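Local structure of DNA-binding transcriptional repressor YiaJ (Escherichia coli, 1YSQ) at residues A[16-21]-A[27-32]. The protein represses transcription of the yiaKLMNOPQRS operon, which may be involved in 2,3-diketo-L-gulonate utilization, this chain being its C-terminal IclR-type effector domain without the DNA-binding domain. Residues are numbered along the deposited sequence; the frame is centred on the assembly and turned at random.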
loop_
_atom_site.group_PDB
_atom_site.type_symbol
_atom_site.label_atom_id
_atom_site.label_comp_id
_atom_site.label_asym_id
_atom_site.label_seq_id
_atom_site.Cartn_x
_atom_site.Cartn_y
_atom_site.Cartn_z
ATOM N N PRO A 16 -6.791 15.381 5.010
ATOM C CA PRO A 16 -7.130 16.320 3.927
ATOM C C PRO A 16 -6.526 15.880 2.593
ATOM O O PRO A 16 -7.138 16.050 1.527
ATOM C CB PRO A 16 -6.469 17.629 4.367
ATOM C CG PRO A 16 -6.209 17.486 5.810
ATOM C CD PRO A 16 -5.994 16.031 6.066
ATOM N N HIS A 17 -5.313 15.328 2.669
ATOM C CA HIS A 17 -4.576 14.888 1.494
ATOM C C HIS A 17 -5.174 13.611 0.910
ATOM O O HIS A 17 -5.291 13.483 -0.306
ATOM C CB HIS A 17 -3.101 14.662 1.844
ATOM C CG HIS A 17 -2.409 15.893 2.329
ATOM N ND1 HIS A 17 -2.091 16.939 1.491
ATOM C CD2 HIS A 17 -2.002 16.261 3.567
ATOM C CE1 HIS A 17 -1.497 17.891 2.190
ATOM N NE2 HIS A 17 -1.433 17.505 3.453
ATOM N N LEU A 18 -5.534 12.667 1.779
ATOM C CA LEU A 18 -6.148 11.424 1.326
ATOM C C LEU A 18 -7.529 11.694 0.723
ATOM O O LEU A 18 -7.874 11.142 -0.323
ATOM C CB LEU A 18 -6.206 10.399 2.471
ATOM C CG LEU A 18 -4.829 10.016 3.034
ATOM C CD1 LEU A 18 -4.974 9.285 4.359
ATOM C CD2 LEU A 18 -4.045 9.175 2.041
ATOM N N GLU A 19 -8.313 12.563 1.367
ATOM C CA GLU A 19 -9.612 12.960 0.802
ATOM C C GLU A 19 -9.472 13.600 -0.580
ATOM O O GLU A 19 -10.224 13.295 -1.506
ATOM C CB GLU A 19 -10.320 13.945 1.739
ATOM C CG GLU A 19 -10.892 13.296 2.987
ATOM C CD GLU A 19 -11.656 14.295 3.846
ATOM O OE1 GLU A 19 -12.065 15.352 3.316
ATOM O OE2 GLU A 19 -11.842 14.023 5.035
ATOM N N ALA A 20 -8.515 14.510 -0.701
ATOM C CA ALA A 20 -8.204 15.133 -1.986
ATOM C C ALA A 20 -7.917 14.092 -3.060
ATOM O O ALA A 20 -8.406 14.202 -4.185
ATOM C CB ALA A 20 -7.012 16.097 -1.839
ATOM N N LEU A 21 -7.112 13.089 -2.730
ATOM C CA LEU A 21 -6.751 12.066 -3.719
ATOM C C LEU A 21 -7.963 11.201 -4.083
ATOM O O LEU A 21 -8.138 10.811 -5.244
ATOM C CB LEU A 21 -5.594 11.211 -3.205
ATOM C CG LEU A 21 -5.106 10.033 -4.061
ATOM C CD1 LEU A 21 -4.428 10.546 -5.341
ATOM C CD2 LEU A 21 -4.150 9.174 -3.226
ATOM N N GLU A 27 -11.339 6.833 -6.720
ATOM C CA GLU A 27 -11.063 5.454 -6.297
ATOM C C GLU A 27 -10.893 5.300 -4.789
ATOM O O GLU A 27 -10.685 6.280 -4.076
ATOM C CB GLU A 27 -9.763 4.954 -6.962
ATOM C CG GLU A 27 -9.738 4.989 -8.493
ATOM C CD GLU A 27 -10.743 4.046 -9.137
ATOM O OE1 GLU A 27 -11.474 3.333 -8.412
ATOM O OE2 GLU A 27 -10.814 4.020 -10.392
ATOM N N THR A 28 -10.928 4.046 -4.338
ATOM C CA THR A 28 -10.608 3.653 -2.955
ATOM C C THR A 28 -9.221 4.135 -2.544
ATOM O O THR A 28 -8.233 3.844 -3.257
ATOM C CB THR A 28 -10.594 2.128 -2.847
ATOM O OG1 THR A 28 -11.896 1.591 -3.155
ATOM C CG2 THR A 28 -10.290 1.677 -1.371
ATOM N N ILE A 29 -9.141 4.832 -1.408
ATOM C CA ILE A 29 -7.855 5.249 -0.860
ATOM C C ILE A 29 -7.637 4.523 0.454
ATOM O O ILE A 29 -8.495 4.565 1.331
ATOM C CB ILE A 29 -7.781 6.802 -0.658
ATOM C CG1 ILE A 29 -8.163 7.573 -1.940
ATOM C CG2 ILE A 29 -6.397 7.241 -0.107
ATOM C CD1 ILE A 29 -7.397 7.207 -3.228
ATOM N N ASN A 30 -6.487 3.853 0.576
ATOM C CA ASN A 30 -6.102 3.109 1.783
ATOM C C ASN A 30 -4.891 3.763 2.408
ATOM O O ASN A 30 -3.988 4.225 1.698
ATOM C CB ASN A 30 -5.695 1.665 1.434
ATOM C CG ASN A 30 -6.693 0.978 0.522
ATOM O OD1 ASN A 30 -6.438 0.752 -0.667
ATOM N ND2 ASN A 30 -7.839 0.652 1.071
ATOM N N PHE A 31 -4.854 3.760 3.734
ATOM C CA PHE A 31 -3.713 4.317 4.462
ATOM C C PHE A 31 -3.398 3.386 5.619
ATOM O O PHE A 31 -4.250 3.138 6.480
ATOM C CB PHE A 31 -4.062 5.719 4.966
ATOM C CG PHE A 31 -2.921 6.444 5.617
ATOM C CD1 PHE A 31 -1.761 6.747 4.904
ATOM C CD2 PHE A 31 -3.015 6.864 6.933
ATOM C CE1 PHE A 31 -0.692 7.435 5.516
ATOM C CE2 PHE A 31 -1.945 7.563 7.542
ATOM C CZ PHE A 31 -0.792 7.836 6.830
ATOM N N SER A 32 -2.183 2.848 5.616
ATOM C CA SER A 32 -1.790 1.884 6.630
ATOM C C SER A 32 -0.574 2.334 7.429
ATOM O O SER A 32 0.153 3.247 7.006
ATOM C CB SER A 32 -1.508 0.522 5.983
ATOM O OG SER A 32 -0.239 0.553 5.324
#
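Leu18 reaches from the helix to two residues of the strand, Ile29 and Phe31. The bond to its CB points toward the strand, and Leu18 CB lies 4.1 Å from Ile29 CG2. CG then lies beside the backbone N, anti to the carbonyl carbon (chi1 -60°), and the two methyls go to different partners. Leu18 CD2 packs on the branch methyl of Ile29, 3.7 Å from Ile29 CG2. Leu18 CD1 lies 3.7 Å from both CB and CG of Phe31, where the ring joins the chain. It meets the ring obliquely, and the two side chains cross at about a right angle. Helix 8-25 turns through a short connection into strand 28-35, which runs back along it. The axes of the two segments are 8.7 Å apart and run roughly antiparallel, at 154°. This is a helix laid on one face of the antiparallel sheet of the IclR effector domain, a GAF-like fold. Helix 162-182 lies against the same helix, with Ile176 touching Leu18 and Thr172 touching Leu21. Leu21, one helical turn after Leu18, packs on the other end of Ile29. Ile29 CD1 lies 3.7 Å from Leu21 CG and 3.8 Å from Leu21 CD2. No hydrogen bond joins the two segments, and all four touching residues are buried. Asn30 points away from the helix, and its OD1 is hydrogen-bonded to Ser151 OG of the neighbouring strand 146-153.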